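Local atomic coordinates of beta-phenylalanine aminotransferase (Variovorax paradoxus, PDB entry 4AO9), a protein that transfers the amino group of beta-phenylalanine, probably to a 2-oxo acid, using pyridoxal-5'-phosphate as cofactor. Residues 79-84 with 89-94; 99-104 with 336-341; 203-208 with 386-391; 369-374 with 378-383; 403-408 with 413-418. All blocks are in the same frame, centred on the assembly; numbering follows the deposited sequence.

Contact 1 (79-84 with 89-94); sequences AALWDA and YADFIA
Ala79 opens the pairing with its carbonyl: Asp91 N donates to Ala79 O at 2.8 Å, just before strand 80-83 begins. Ala80 faces Ala90 as an antiparallel non-hydrogen-bonded pair, and its CA lies 3.3 Å from Tyr89 O in a CA-H...O contact. Leu81 and Tyr89 form the hydrogen-bonded pair, each N bound to the other's O. The Leu81 side chain lies on the same face of the sheet as Tyr89, its CD1 resting 3.7 Å from Asp91 CG, and packs on Leu122 of the second subunit. Tyr89 OH donates to Asp83 OD2 at 2.7 Å, in the plane of the ring and on the anti side of the carboxylate but 35° out of its plane; the carboxylate is turned 74° from the ring. Asp83 CG sits between its own backbone N and carbonyl carbon (chi1 67°), bringing the carboxylate across to the phenol, and the same OD2 accepts from His87 ND1. Asp91 turns OD2 to His103, while OD1 accepts from Ile93 N (an Asx turn) and from Ala94 N (completing an Asx motif), just after the strand. This beta hairpin fills the middle of a four-stranded sheet, strand 72-77 beside 80-83 and strand 413-414 beside 88-91.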
# COMPACT_ATOMS: atom_id res chain seq x y z
N ALA A 79 0.02 -18.13 19.09
CA ALA A 79 -0.35 -16.87 19.72
C ALA A 79 0.66 -16.44 20.80
O ALA A 79 0.30 -15.73 21.74
CB ALA A 79 -1.78 -16.95 20.29
N ALA A 80 1.91 -16.86 20.64
CA ALA A 80 3.00 -16.44 21.53
C ALA A 80 4.00 -15.52 20.82
O ALA A 80 4.28 -15.70 19.62
CB ALA A 80 3.72 -17.65 22.11
N LEU A 81 4.50 -14.54 21.56
CA LEU A 81 5.55 -13.64 21.08
C LEU A 81 6.69 -13.59 22.09
O LEU A 81 6.46 -13.65 23.30
CB LEU A 81 5.01 -12.21 20.85
CG LEU A 81 4.02 -12.03 19.69
CD1 LEU A 81 3.35 -10.67 19.76
CD2 LEU A 81 4.72 -12.20 18.34
N TRP A 82 7.92 -13.48 21.58
CA TRP A 82 9.10 -13.29 22.42
C TRP A 82 9.76 -11.97 22.06
O TRP A 82 9.96 -11.68 20.88
CB TRP A 82 10.12 -14.40 22.21
CG TRP A 82 9.75 -15.75 22.74
CD1 TRP A 82 10.20 -16.32 23.91
CD2 TRP A 82 8.89 -16.71 22.12
NE1 TRP A 82 9.66 -17.58 24.05
CE2 TRP A 82 8.85 -17.84 22.98
CE3 TRP A 82 8.13 -16.73 20.94
CZ2 TRP A 82 8.09 -18.98 22.67
CZ3 TRP A 82 7.38 -17.86 20.64
CH2 TRP A 82 7.37 -18.97 21.51
N ASP A 83 10.10 -11.18 23.07
CA ASP A 83 10.88 -9.97 22.82
C ASP A 83 12.39 -10.22 22.73
O ASP A 83 12.87 -11.35 22.91
CB ASP A 83 10.51 -8.85 23.82
CG ASP A 83 10.91 -9.17 25.25
OD1 ASP A 83 11.85 -9.98 25.46
OD2 ASP A 83 10.32 -8.58 26.18
N ALA A 84 13.14 -9.15 22.46
CA ALA A 84 14.59 -9.24 22.28
C ALA A 84 15.33 -9.69 23.54
O ALA A 84 16.45 -10.19 23.46
CB ALA A 84 15.13 -7.92 21.78
N TYR A 89 5.34 -13.93 25.81
CA TYR A 89 4.02 -13.39 26.09
C TYR A 89 2.93 -14.12 25.34
O TYR A 89 3.14 -14.60 24.22
CB TYR A 89 3.92 -11.93 25.66
CG TYR A 89 5.01 -11.02 26.16
CD1 TYR A 89 4.91 -10.41 27.41
CD2 TYR A 89 6.12 -10.75 25.37
CE1 TYR A 89 5.90 -9.56 27.87
CE2 TYR A 89 7.11 -9.90 25.82
CZ TYR A 89 7.00 -9.31 27.06
OH TYR A 89 7.99 -8.47 27.49
N ALA A 90 1.75 -14.18 25.95
CA ALA A 90 0.54 -14.47 25.20
C ALA A 90 0.14 -13.19 24.48
O ALA A 90 0.05 -12.13 25.10
CB ALA A 90 -0.58 -14.94 26.13
N ASP A 91 -0.08 -13.32 23.17
CA ASP A 91 -0.39 -12.19 22.29
C ASP A 91 -1.89 -11.88 22.26
O ASP A 91 -2.68 -12.66 21.73
CB ASP A 91 0.08 -12.55 20.88
CG ASP A 91 -0.30 -11.50 19.85
OD1 ASP A 91 -0.59 -10.35 20.23
OD2 ASP A 91 -0.29 -11.85 18.65
N PHE A 92 -2.25 -10.73 22.82
CA PHE A 92 -3.63 -10.24 22.81
C PHE A 92 -3.83 -9.01 21.93
O PHE A 92 -4.75 -8.23 22.15
CB PHE A 92 -4.12 -9.99 24.25
CG PHE A 92 -4.58 -11.24 24.94
CD1 PHE A 92 -3.67 -12.10 25.53
CD2 PHE A 92 -5.94 -11.57 24.95
CE1 PHE A 92 -4.10 -13.27 26.15
CE2 PHE A 92 -6.38 -12.72 25.58
CZ PHE A 92 -5.46 -13.58 26.17
N ILE A 93 -2.97 -8.86 20.93
CA ILE A 93 -3.13 -7.75 19.97
C ILE A 93 -3.09 -8.22 18.50
O ILE A 93 -3.76 -7.64 17.64
CB ILE A 93 -2.16 -6.56 20.31
CG1 ILE A 93 -2.27 -5.42 19.30
CG2 ILE A 93 -0.72 -7.05 20.43
CD1 ILE A 93 -3.67 -4.79 19.19
N ALA A 94 -2.30 -9.25 18.20
CA ALA A 94 -2.39 -9.95 16.91
C ALA A 94 -2.43 -9.03 15.68
O ALA A 94 -3.38 -9.07 14.89
CB ALA A 94 -3.58 -10.94 16.92

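Contact 2 (99-104 with 336-341); sequences GVYGHS and TKLFTP
Tyr101 and Val100 meet Leu338 and Phe339 through carbon alone; no hydrogen bond joins the two segments. The tight part is around Phe339. Its CB comes within 3.6 Å of Tyr101 CE1, and its ring receives Val100 CG2 over one face, 4.1 Å from the centroid, a CH-pi contact displaced toward the rim. Val100 works both ways: CG2, anti to the backbone N, reaches Phe339, while CG1, also near Phe339 CG, sits over the centre of the Tyr101 ring and holds that ring from one face. Tyr288 adds an edge-to-face contact to Phe339 and, through its carbonyl, accepts the Tyr101 hydroxyl. With an alanine in place of Tyr101, a gap is likely to open beside Phe339 CB and Leu338, and the Tyr288 carbonyl to lose its hydroxyl partner. The looser side is at Leu338, partly exposed, where CD1 touches Tyr101 CD1 at 3.8 Å and Glu107 of helix 106-117 lies alongside. The arrangement is a type I beta turn, Gly99 to Gly102, packed against the inverse gamma turn centred on Phe339 that links helices 325-337 and 341-365 of the class-III aminotransferase fold; the Val100 side chain lies about 13 Å from the bound pyridoxal-5'-phosphate.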
# COMPACT_ATOMS: atom_id res chain seq x y z
N GLY A 99 -3.51 -10.30 12.26
CA GLY A 99 -2.85 -11.56 12.63
C GLY A 99 -3.78 -12.62 13.21
O GLY A 99 -3.42 -13.33 14.15
N VAL A 100 -4.95 -12.78 12.61
CA VAL A 100 -5.96 -13.69 13.15
C VAL A 100 -5.50 -15.15 13.13
O VAL A 100 -6.02 -15.98 13.88
CB VAL A 100 -7.34 -13.51 12.45
CG1 VAL A 100 -7.37 -14.17 11.06
CG2 VAL A 100 -8.48 -14.04 13.34
N TYR A 101 -4.52 -15.46 12.28
CA TYR A 101 -4.03 -16.83 12.13
C TYR A 101 -2.91 -17.16 13.10
O TYR A 101 -2.40 -18.29 13.12
CB TYR A 101 -3.54 -17.06 10.69
CG TYR A 101 -4.52 -16.57 9.66
CD1 TYR A 101 -5.63 -17.32 9.30
CD2 TYR A 101 -4.34 -15.32 9.05
CE1 TYR A 101 -6.54 -16.85 8.35
CE2 TYR A 101 -5.25 -14.85 8.11
CZ TYR A 101 -6.33 -15.62 7.76
OH TYR A 101 -7.23 -15.14 6.83
N GLY A 102 -2.51 -16.18 13.91
CA GLY A 102 -1.32 -16.31 14.73
C GLY A 102 -0.06 -16.09 13.91
O GLY A 102 -0.10 -15.69 12.73
N HIS A 103 1.09 -16.38 14.51
CA HIS A 103 2.37 -15.97 13.95
C HIS A 103 3.08 -17.00 13.08
O HIS A 103 4.09 -16.68 12.47
CB HIS A 103 3.28 -15.47 15.07
CG HIS A 103 2.65 -14.37 15.85
ND1 HIS A 103 2.46 -13.11 15.33
CD2 HIS A 103 2.08 -14.36 17.08
CE1 HIS A 103 1.83 -12.36 16.21
NE2 HIS A 103 1.58 -13.09 17.28
N SER A 104 2.54 -18.22 13.02
CA SER A 104 3.26 -19.32 12.37
C SER A 104 2.36 -20.40 11.78
O SER A 104 2.75 -21.56 11.75
CB SER A 104 4.23 -19.97 13.37
OG SER A 104 3.53 -20.47 14.49
N THR A 336 -10.01 -20.23 3.55
CA THR A 336 -10.62 -21.55 3.30
C THR A 336 -10.24 -22.59 4.35
O THR A 336 -11.07 -23.46 4.66
CB THR A 336 -10.27 -22.13 1.92
OG1 THR A 336 -8.85 -22.22 1.77
CG2 THR A 336 -10.84 -21.29 0.79
N LYS A 337 -9.03 -22.51 4.89
CA LYS A 337 -8.52 -23.55 5.79
C LYS A 337 -8.61 -23.20 7.27
O LYS A 337 -8.68 -24.10 8.12
CB LYS A 337 -7.08 -23.94 5.44
CG LYS A 337 -6.92 -24.53 4.04
CD LYS A 337 -5.47 -24.88 3.75
CE LYS A 337 -5.31 -25.43 2.33
NZ LYS A 337 -3.92 -25.93 2.10
N LEU A 338 -8.60 -21.90 7.59
CA LEU A 338 -8.49 -21.47 8.98
C LEU A 338 -9.59 -20.53 9.42
O LEU A 338 -10.40 -20.88 10.26
CB LEU A 338 -7.11 -20.84 9.23
CG LEU A 338 -5.91 -21.77 9.08
CD1 LEU A 338 -4.62 -20.99 9.17
CD2 LEU A 338 -5.97 -22.86 10.15
N PHE A 339 -9.62 -19.33 8.85
CA PHE A 339 -10.62 -18.35 9.27
C PHE A 339 -11.81 -18.37 8.34
O PHE A 339 -12.08 -17.41 7.60
CB PHE A 339 -10.01 -16.95 9.38
CG PHE A 339 -10.85 -15.99 10.18
CD1 PHE A 339 -11.10 -16.23 11.53
CD2 PHE A 339 -11.39 -14.85 9.60
CE1 PHE A 339 -11.87 -15.35 12.29
CE2 PHE A 339 -12.16 -13.96 10.35
CZ PHE A 339 -12.40 -14.21 11.70
N THR A 340 -12.53 -19.49 8.39
CA THR A 340 -13.75 -19.69 7.62
C THR A 340 -14.88 -18.86 8.23
O THR A 340 -14.72 -18.31 9.32
CB THR A 340 -14.15 -21.17 7.71
OG1 THR A 340 -14.30 -21.53 9.10
CG2 THR A 340 -13.07 -22.05 7.08
N PRO A 341 -16.02 -18.74 7.52
CA PRO A 341 -17.14 -18.04 8.14
C PRO A 341 -17.52 -18.67 9.48
O PRO A 341 -17.80 -17.95 10.45
CB PRO A 341 -18.26 -18.21 7.10
CG PRO A 341 -17.51 -18.24 5.79
CD PRO A 341 -16.28 -19.06 6.10

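Contact 3 (203-208 with 386-391); sequences PYNDAQ and DVRSSE
Asn205 and Tyr204 both turn toward the carbonyl of Arg388, one to bond it and the other to pack beside it. Asn205 ND2 donates to Arg388 O at 2.8 Å, with an N-H...O angle of 153°; the donor lies in the carbonyl plane, on a lone pair, although the oxygen is tilted somewhat from the plane of the Asn205 amide. The same oxygen lies at the edge of the Tyr204 ring, near its plane, 3.6 Å from Tyr204 CD2. With CG anti to the backbone N (chi1 -163°), the ring is swung to that side, and its hydroxyl bonds the backbone O of Glu227, a residue of the pyridoxal-5'-phosphate pocket. Phe242 meets the ring edge-to-face. Next along the chain, Ser389 CB approaches Tyr204 O at 3.7 Å.

Pro203 to Asp206 form a type II beta turn, with Asn205 at the positive phi that such a turn has at its third position. Asp206 follows as the N-cap of helix 207-216, so the turn leads from strand 198-202, an outermost strand of the large mixed sheet, straight into that helix.

The Asn205 amide is gripped further: Pro237 O is a second acceptor for ND2, and Gln239 N donates to OD1. Both ends of the amide are thereby used, which fixes its rotation. Arg388 is exposed and its chain bends at chi2, bringing CD to 4.1 Å from Asn205 ND2. Its guanidinium lies with one face over Asp386 CB and makes a long salt bridge, Arg388 NH2 to Asp386 OD2 4.0 Å, in which no N-H points at the oxygen.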
# COMPACT_ATOMS: atom_id res chain seq x y z
N PRO A 203 -20.78 13.87 14.10
CA PRO A 203 -20.58 13.04 15.29
C PRO A 203 -21.00 11.58 15.08
O PRO A 203 -22.10 11.31 14.60
CB PRO A 203 -21.47 13.70 16.35
CG PRO A 203 -21.93 14.99 15.75
CD PRO A 203 -21.84 14.88 14.28
N TYR A 204 -20.14 10.65 15.46
CA TYR A 204 -20.51 9.23 15.41
C TYR A 204 -21.70 8.95 16.33
O TYR A 204 -21.79 9.50 17.43
CB TYR A 204 -19.32 8.37 15.81
CG TYR A 204 -19.42 6.90 15.41
CD1 TYR A 204 -19.35 6.51 14.07
CD2 TYR A 204 -19.53 5.91 16.38
CE1 TYR A 204 -19.41 5.17 13.71
CE2 TYR A 204 -19.60 4.56 16.03
CZ TYR A 204 -19.52 4.20 14.70
OH TYR A 204 -19.57 2.87 14.34
N ASN A 205 -22.60 8.09 15.87
CA ASN A 205 -23.76 7.65 16.66
C ASN A 205 -24.78 8.73 16.98
O ASN A 205 -25.56 8.58 17.90
CB ASN A 205 -23.33 6.89 17.93
CG ASN A 205 -23.09 5.42 17.65
OD1 ASN A 205 -23.69 4.87 16.74
ND2 ASN A 205 -22.23 4.78 18.44
N ASP A 206 -24.77 9.81 16.20
CA ASP A 206 -25.79 10.84 16.31
C ASP A 206 -26.67 10.79 15.06
O ASP A 206 -26.36 11.42 14.04
CB ASP A 206 -25.14 12.21 16.47
CG ASP A 206 -26.14 13.33 16.71
OD1 ASP A 206 -27.35 13.14 16.46
OD2 ASP A 206 -25.69 14.41 17.14
N ALA A 207 -27.75 10.03 15.15
CA ALA A 207 -28.65 9.82 14.02
C ALA A 207 -29.31 11.12 13.56
O ALA A 207 -29.44 11.36 12.36
CB ALA A 207 -29.72 8.77 14.36
N GLN A 208 -29.72 11.95 14.52
CA GLN A 208 -30.48 13.16 14.21
C GLN A 208 -29.61 14.15 13.45
O GLN A 208 -30.03 14.69 12.43
CB GLN A 208 -31.02 13.77 15.51
CG GLN A 208 -31.92 14.98 15.35
CD GLN A 208 -32.37 15.52 16.70
OE1 GLN A 208 -33.08 14.85 17.44
NE2 GLN A 208 -31.93 16.74 17.02
N ASP A 386 -22.20 4.73 29.25
CA ASP A 386 -22.25 4.34 27.85
C ASP A 386 -21.18 5.05 27.04
O ASP A 386 -21.02 6.28 27.12
CB ASP A 386 -23.64 4.61 27.27
CG ASP A 386 -24.71 3.71 27.86
OD1 ASP A 386 -24.38 2.64 28.41
OD2 ASP A 386 -25.91 4.08 27.77
N VAL A 387 -20.42 4.28 26.26
CA VAL A 387 -19.48 4.86 25.31
C VAL A 387 -20.10 4.79 23.92
O VAL A 387 -20.27 3.70 23.35
CB VAL A 387 -18.12 4.14 25.35
CG1 VAL A 387 -17.18 4.71 24.28
CG2 VAL A 387 -17.47 4.26 26.73
N ARG A 388 -20.46 5.96 23.39
CA ARG A 388 -21.12 6.04 22.09
C ARG A 388 -20.28 6.72 21.01
O ARG A 388 -20.55 6.53 19.82
CB ARG A 388 -22.46 6.76 22.23
CG ARG A 388 -23.50 5.93 22.99
CD ARG A 388 -23.99 4.76 22.14
NE ARG A 388 -25.04 3.99 22.81
CZ ARG A 388 -24.82 2.97 23.63
NH1 ARG A 388 -23.58 2.56 23.90
NH2 ARG A 388 -25.85 2.34 24.19
N SER A 389 -19.28 7.50 21.42
CA SER A 389 -18.35 8.14 20.49
C SER A 389 -17.06 8.47 21.21
O SER A 389 -16.99 8.37 22.44
CB SER A 389 -18.96 9.42 19.88
OG SER A 389 -18.94 10.51 20.81
N SER A 390 -16.04 8.88 20.46
CA SER A 390 -14.75 9.22 21.05
C SER A 390 -14.86 10.41 22.02
O SER A 390 -14.03 10.55 22.92
CB SER A 390 -13.71 9.50 19.97
OG SER A 390 -14.18 10.50 19.08
N GLU A 391 -15.88 11.24 21.83
CA GLU A 391 -16.13 12.37 22.74
C GLU A 391 -16.33 11.90 24.18
O GLU A 391 -15.94 12.59 25.12
CB GLU A 391 -17.32 13.20 22.25
CG GLU A 391 -17.59 14.48 23.05
CD GLU A 391 -16.42 15.46 23.05
OE1 GLU A 391 -15.65 15.50 22.06
OE2 GLU A 391 -16.27 16.20 24.05

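Contact 4 (369-374 with 378-383); sequences MQFTGI and MNAHFV
Phe371 and Ala380 face each other across an antiparallel beta hairpin, strands 370-374 and 377-381, part of a three-stranded antiparallel sheet completed by strand 420-422. Ala380 CB reaches 3.6 Å from Phe371 CE2, in an off-centre CH-pi contact, and Met378 SD lies obliquely to the same ring. The pairs beside them, Gln370 with His381 and Thr372 with Asn379, each exchange two backbone hydrogen bonds. At the open end of the hairpin, Met369, just before its strand, runs alongside Phe382, just after the other: with CG anti to the backbone N (chi1 -172°) and the chain extended, its SD comes 3.6 Å from Phe382 CE1, a Met-aromatic contact. At Gly373 a CB would collide with Met378 CA.

Further out, the Phe371 face packs on helices 341-365 and 429-445, and Leu404 of helix 398-410 covers Met369 and Ala380. On the other face Thr372 OG1 and His381 NE2 are both hydrogen-bonded to Gly234 O, and Thr372 OG1 also to Cys235 O. Gln370 NE2 serves two carbonyls, Gly385 O and Val383 O. The bond to Val383 O is 3.0 Å and almost straight at 174°, the oxygen in the amide plane but the nitrogen above the carbonyl plane.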
# COMPACT_ATOMS: atom_id res chain seq x y z
N MET A 369 -14.06 1.33 34.87
CA MET A 369 -13.31 0.61 33.86
C MET A 369 -14.30 -0.30 33.15
O MET A 369 -15.18 -0.89 33.78
CB MET A 369 -12.17 -0.19 34.51
CG MET A 369 -11.19 -0.83 33.52
SD MET A 369 -9.96 -1.83 34.39
CE MET A 369 -8.91 -2.27 32.99
N GLN A 370 -14.18 -0.39 31.83
CA GLN A 370 -15.07 -1.24 31.06
C GLN A 370 -14.37 -1.64 29.77
O GLN A 370 -13.34 -1.08 29.40
CB GLN A 370 -16.37 -0.51 30.73
CG GLN A 370 -16.19 0.72 29.86
CD GLN A 370 -17.51 1.35 29.54
OE1 GLN A 370 -18.30 0.82 28.76
NE2 GLN A 370 -17.78 2.49 30.17
N PHE A 371 -14.94 -2.63 29.10
CA PHE A 371 -14.46 -3.07 27.80
C PHE A 371 -15.59 -2.93 26.80
O PHE A 371 -16.67 -3.48 27.01
CB PHE A 371 -13.97 -4.52 27.88
CG PHE A 371 -12.68 -4.67 28.63
CD1 PHE A 371 -12.65 -4.61 30.03
CD2 PHE A 371 -11.47 -4.87 27.95
CE1 PHE A 371 -11.45 -4.74 30.73
CE2 PHE A 371 -10.27 -5.02 28.65
CZ PHE A 371 -10.26 -4.95 30.04
N THR A 372 -15.35 -2.16 25.75
CA THR A 372 -16.33 -1.97 24.68
C THR A 372 -15.95 -2.80 23.46
O THR A 372 -14.78 -3.12 23.27
CB THR A 372 -16.47 -0.47 24.28
OG1 THR A 372 -15.19 0.06 23.90
CG2 THR A 372 -17.01 0.35 25.44
N GLY A 373 -16.94 -3.16 22.65
CA GLY A 373 -16.65 -3.82 21.38
C GLY A 373 -17.68 -4.86 20.99
O GLY A 373 -18.81 -4.86 21.51
N ILE A 374 -17.28 -5.72 20.06
CA ILE A 374 -18.14 -6.76 19.49
C ILE A 374 -17.30 -7.99 19.25
O ILE A 374 -16.17 -7.90 18.75
CB ILE A 374 -18.73 -6.32 18.12
CG1 ILE A 374 -19.59 -5.06 18.25
CG2 ILE A 374 -19.54 -7.47 17.49
CD1 ILE A 374 -19.96 -4.41 16.91
N MET A 378 -12.20 -6.02 21.39
CA MET A 378 -12.67 -5.16 22.48
C MET A 378 -11.59 -4.18 22.91
O MET A 378 -10.44 -4.31 22.50
CB MET A 378 -13.15 -6.01 23.68
CG MET A 378 -12.06 -6.89 24.25
SD MET A 378 -12.68 -8.26 25.26
CE MET A 378 -13.12 -9.43 23.98
N ASN A 379 -11.95 -3.20 23.73
CA ASN A 379 -11.01 -2.17 24.15
C ASN A 379 -11.29 -1.74 25.58
O ASN A 379 -12.44 -1.44 25.92
CB ASN A 379 -11.11 -0.96 23.20
CG ASN A 379 -9.79 -0.19 23.04
OD1 ASN A 379 -9.28 -0.07 21.93
ND2 ASN A 379 -9.26 0.35 24.14
N ALA A 380 -10.24 -1.71 26.41
CA ALA A 380 -10.32 -1.21 27.78
C ALA A 380 -10.49 0.30 27.76
O ALA A 380 -9.83 1.00 26.99
CB ALA A 380 -9.07 -1.59 28.55
N HIS A 381 -11.39 0.82 28.61
CA HIS A 381 -11.54 2.26 28.79
C HIS A 381 -11.73 2.56 30.26
O HIS A 381 -12.50 1.88 30.94
CB HIS A 381 -12.75 2.80 28.02
CG HIS A 381 -12.67 2.61 26.54
ND1 HIS A 381 -11.75 3.27 25.75
CD2 HIS A 381 -13.40 1.84 25.70
CE1 HIS A 381 -11.92 2.90 24.49
NE2 HIS A 381 -12.91 2.03 24.43
N PHE A 382 -11.03 3.58 30.75
CA PHE A 382 -11.19 4.03 32.13
C PHE A 382 -12.24 5.14 32.24
O PHE A 382 -11.93 6.29 32.52
CB PHE A 382 -9.85 4.42 32.73
CG PHE A 382 -8.91 3.26 32.86
CD1 PHE A 382 -9.00 2.39 33.95
CD2 PHE A 382 -7.97 3.01 31.87
CE1 PHE A 382 -8.15 1.30 34.06
CE2 PHE A 382 -7.11 1.92 31.97
CZ PHE A 382 -7.20 1.07 33.06
N VAL A 383 -13.48 4.74 31.98
CA VAL A 383 -14.62 5.65 32.03
C VAL A 383 -15.85 4.84 32.45
O VAL A 383 -15.94 3.64 32.18
CB VAL A 383 -14.82 6.36 30.65
CG1 VAL A 383 -15.44 5.42 29.62
CG2 VAL A 383 -15.65 7.62 30.81

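Contact 5 (403-408 with 413-418); sequences LLFFHL and IYSSPR
Leu408 and Ile413 supply the direct hydrogen bond: Ile413 N donates to Leu408 O at 2.9 Å, from above the carbonyl plane. A water makes the other polar link. It donates to Phe405 O and to Ile413 O (2.8 Å from the latter) and accepts from Ser415 OG at 2.7 Å.

The aromatic contacts belong to Phe405. Its CG is anti to the backbone N (chi1 174°), which carries the ring out alongside Pro417, whose CG lies over one face toward the rim. Ser415 O meets the ring at its edge, in plane, 3.3 Å from Phe405 CE1. A serine in place of Phe405 would probably leave Pro417 without the ring beside it and open a gap next to Ser415.

In the aliphatic packing Leu408 CB lies 4.0 Å from Ile413 CG2, the two side chains crossing obliquely. Leu408 CD1 sets a methyl against the hydroxyl of Ser415, 3.6 Å from OG.

The chain leaving helix 398-410 folds back against it in a helix-turn-strand connection. Helix 429-445 covers Leu404, Leu408 and Ile413, helix 23-40 covers Leu403 and Phe406, and strand 413-414 runs parallel to strand 88-91 as an outermost strand of the four-stranded sheet.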
# COMPACT_ATOMS: atom_id res chain seq x y z
N LEU A 403 -0.34 2.24 32.70
CA LEU A 403 -0.19 1.35 33.85
C LEU A 403 -0.74 -0.05 33.55
O LEU A 403 -0.10 -1.04 33.89
CB LEU A 403 -0.83 1.96 35.12
CG LEU A 403 -0.12 3.20 35.70
CD1 LEU A 403 -0.93 3.85 36.82
CD2 LEU A 403 1.28 2.88 36.20
N LEU A 404 -1.90 -0.11 32.89
CA LEU A 404 -2.47 -1.39 32.45
C LEU A 404 -1.54 -2.15 31.51
O LEU A 404 -1.29 -3.34 31.71
CB LEU A 404 -3.83 -1.17 31.76
CG LEU A 404 -4.49 -2.45 31.22
CD1 LEU A 404 -4.79 -3.48 32.31
CD2 LEU A 404 -5.78 -2.07 30.50
N PHE A 405 -1.03 -1.44 30.50
CA PHE A 405 -0.11 -2.02 29.52
C PHE A 405 1.11 -2.66 30.19
O PHE A 405 1.45 -3.81 29.90
CB PHE A 405 0.32 -0.96 28.49
CG PHE A 405 1.38 -1.45 27.55
CD1 PHE A 405 1.04 -2.24 26.45
CD2 PHE A 405 2.72 -1.13 27.76
CE1 PHE A 405 2.02 -2.71 25.58
CE2 PHE A 405 3.71 -1.60 26.89
CZ PHE A 405 3.35 -2.39 25.80
N PHE A 406 1.76 -1.91 31.08
CA PHE A 406 2.96 -2.42 31.76
C PHE A 406 2.64 -3.56 32.73
O PHE A 406 3.40 -4.52 32.82
CB PHE A 406 3.71 -1.29 32.47
CG PHE A 406 4.35 -0.30 31.53
CD1 PHE A 406 5.38 -0.70 30.68
CD2 PHE A 406 3.91 1.02 31.48
CE1 PHE A 406 5.96 0.20 29.80
CE2 PHE A 406 4.49 1.93 30.60
CZ PHE A 406 5.52 1.52 29.76
N HIS A 407 1.50 -3.45 33.41
CA HIS A 407 1.03 -4.54 34.25
C HIS A 407 0.85 -5.82 33.44
O HIS A 407 1.27 -6.89 33.88
CB HIS A 407 -0.29 -4.17 34.96
CG HIS A 407 -0.89 -5.31 35.70
ND1 HIS A 407 -0.43 -5.73 36.93
CD2 HIS A 407 -1.90 -6.16 35.38
CE1 HIS A 407 -1.13 -6.77 37.33
NE2 HIS A 407 -2.04 -7.05 36.41
N LEU A 408 0.22 -5.72 32.27
CA LEU A 408 -0.01 -6.89 31.45
C LEU A 408 1.31 -7.52 31.01
O LEU A 408 1.46 -8.74 31.04
CB LEU A 408 -0.94 -6.57 30.26
CG LEU A 408 -2.40 -6.33 30.66
CD1 LEU A 408 -3.16 -5.77 29.46
CD2 LEU A 408 -3.07 -7.61 31.17
N ILE A 413 1.60 -10.96 29.25
CA ILE A 413 0.59 -10.66 28.23
C ILE A 413 1.05 -9.47 27.41
O ILE A 413 1.36 -8.41 27.94
CB ILE A 413 -0.80 -10.40 28.88
CG1 ILE A 413 -1.38 -11.72 29.41
CG2 ILE A 413 -1.75 -9.72 27.89
CD1 ILE A 413 -2.48 -11.58 30.45
N TYR A 414 1.10 -9.66 26.09
CA TYR A 414 1.46 -8.59 25.16
C TYR A 414 0.18 -8.03 24.57
O TYR A 414 -0.57 -8.72 23.89
CB TYR A 414 2.36 -9.14 24.06
CG TYR A 414 2.93 -8.09 23.14
CD1 TYR A 414 3.95 -7.24 23.56
CD2 TYR A 414 2.47 -7.96 21.82
CE1 TYR A 414 4.50 -6.29 22.72
CE2 TYR A 414 3.01 -7.02 20.97
CZ TYR A 414 4.02 -6.18 21.42
OH TYR A 414 4.58 -5.24 20.58
N SER A 415 -0.05 -6.76 24.87
CA SER A 415 -1.26 -6.06 24.48
C SER A 415 -0.88 -4.80 23.72
O SER A 415 0.29 -4.56 23.44
CB SER A 415 -2.07 -5.69 25.73
OG SER A 415 -1.37 -4.73 26.52
N SER A 416 -1.88 -3.99 23.39
CA SER A 416 -1.62 -2.69 22.79
C SER A 416 -1.64 -1.58 23.85
O SER A 416 -2.43 -1.63 24.81
CB SER A 416 -2.66 -2.39 21.73
OG SER A 416 -3.94 -2.41 22.30
N PRO A 417 -0.78 -0.56 23.68
CA PRO A 417 -0.82 0.59 24.58
C PRO A 417 -2.23 1.19 24.71
O PRO A 417 -2.60 1.63 25.80
CB PRO A 417 0.13 1.58 23.92
CG PRO A 417 1.15 0.70 23.27
CD PRO A 417 0.37 -0.48 22.75
N ARG A 418 -2.99 1.20 23.62
CA ARG A 418 -4.31 1.85 23.65
C ARG A 418 -5.41 1.00 24.31
O ARG A 418 -6.53 1.47 24.42
CB ARG A 418 -4.73 2.34 22.25
CG ARG A 418 -5.20 1.27 21.27
CD ARG A 418 -5.31 1.85 19.85
NE ARG A 418 -6.02 0.95 18.94
CZ ARG A 418 -5.90 0.96 17.61
NH1 ARG A 418 -5.08 1.83 17.01
NH2 ARG A 418 -6.58 0.09 16.89
O HOH W 1 0.96 -5.69 27.48

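Contacts 1, 2, 4 and 5 are largely buried, whereas contact 3 is only partly so, with an exposed arginine at its margin. Contacts 1 and 4 are both hairpins built on backbone pairing, but they belong to different sheets. Contact 5 lies between the two, sharing the sheet of contact 1, packing its helix on contact 4 and accepting a bond from Asn379 ND2 at Arg418 O. Contact 2 touches contact 1 directly, and contacts 1, 2 and 5 all reach the second subunit. The interface of contact 2 is purely apolar, unlike contact 3, which turns on one amide-to-carbonyl bond and meets contact 4 through Val387. Contacts 1 and 3 lie about 33 Å apart between centres.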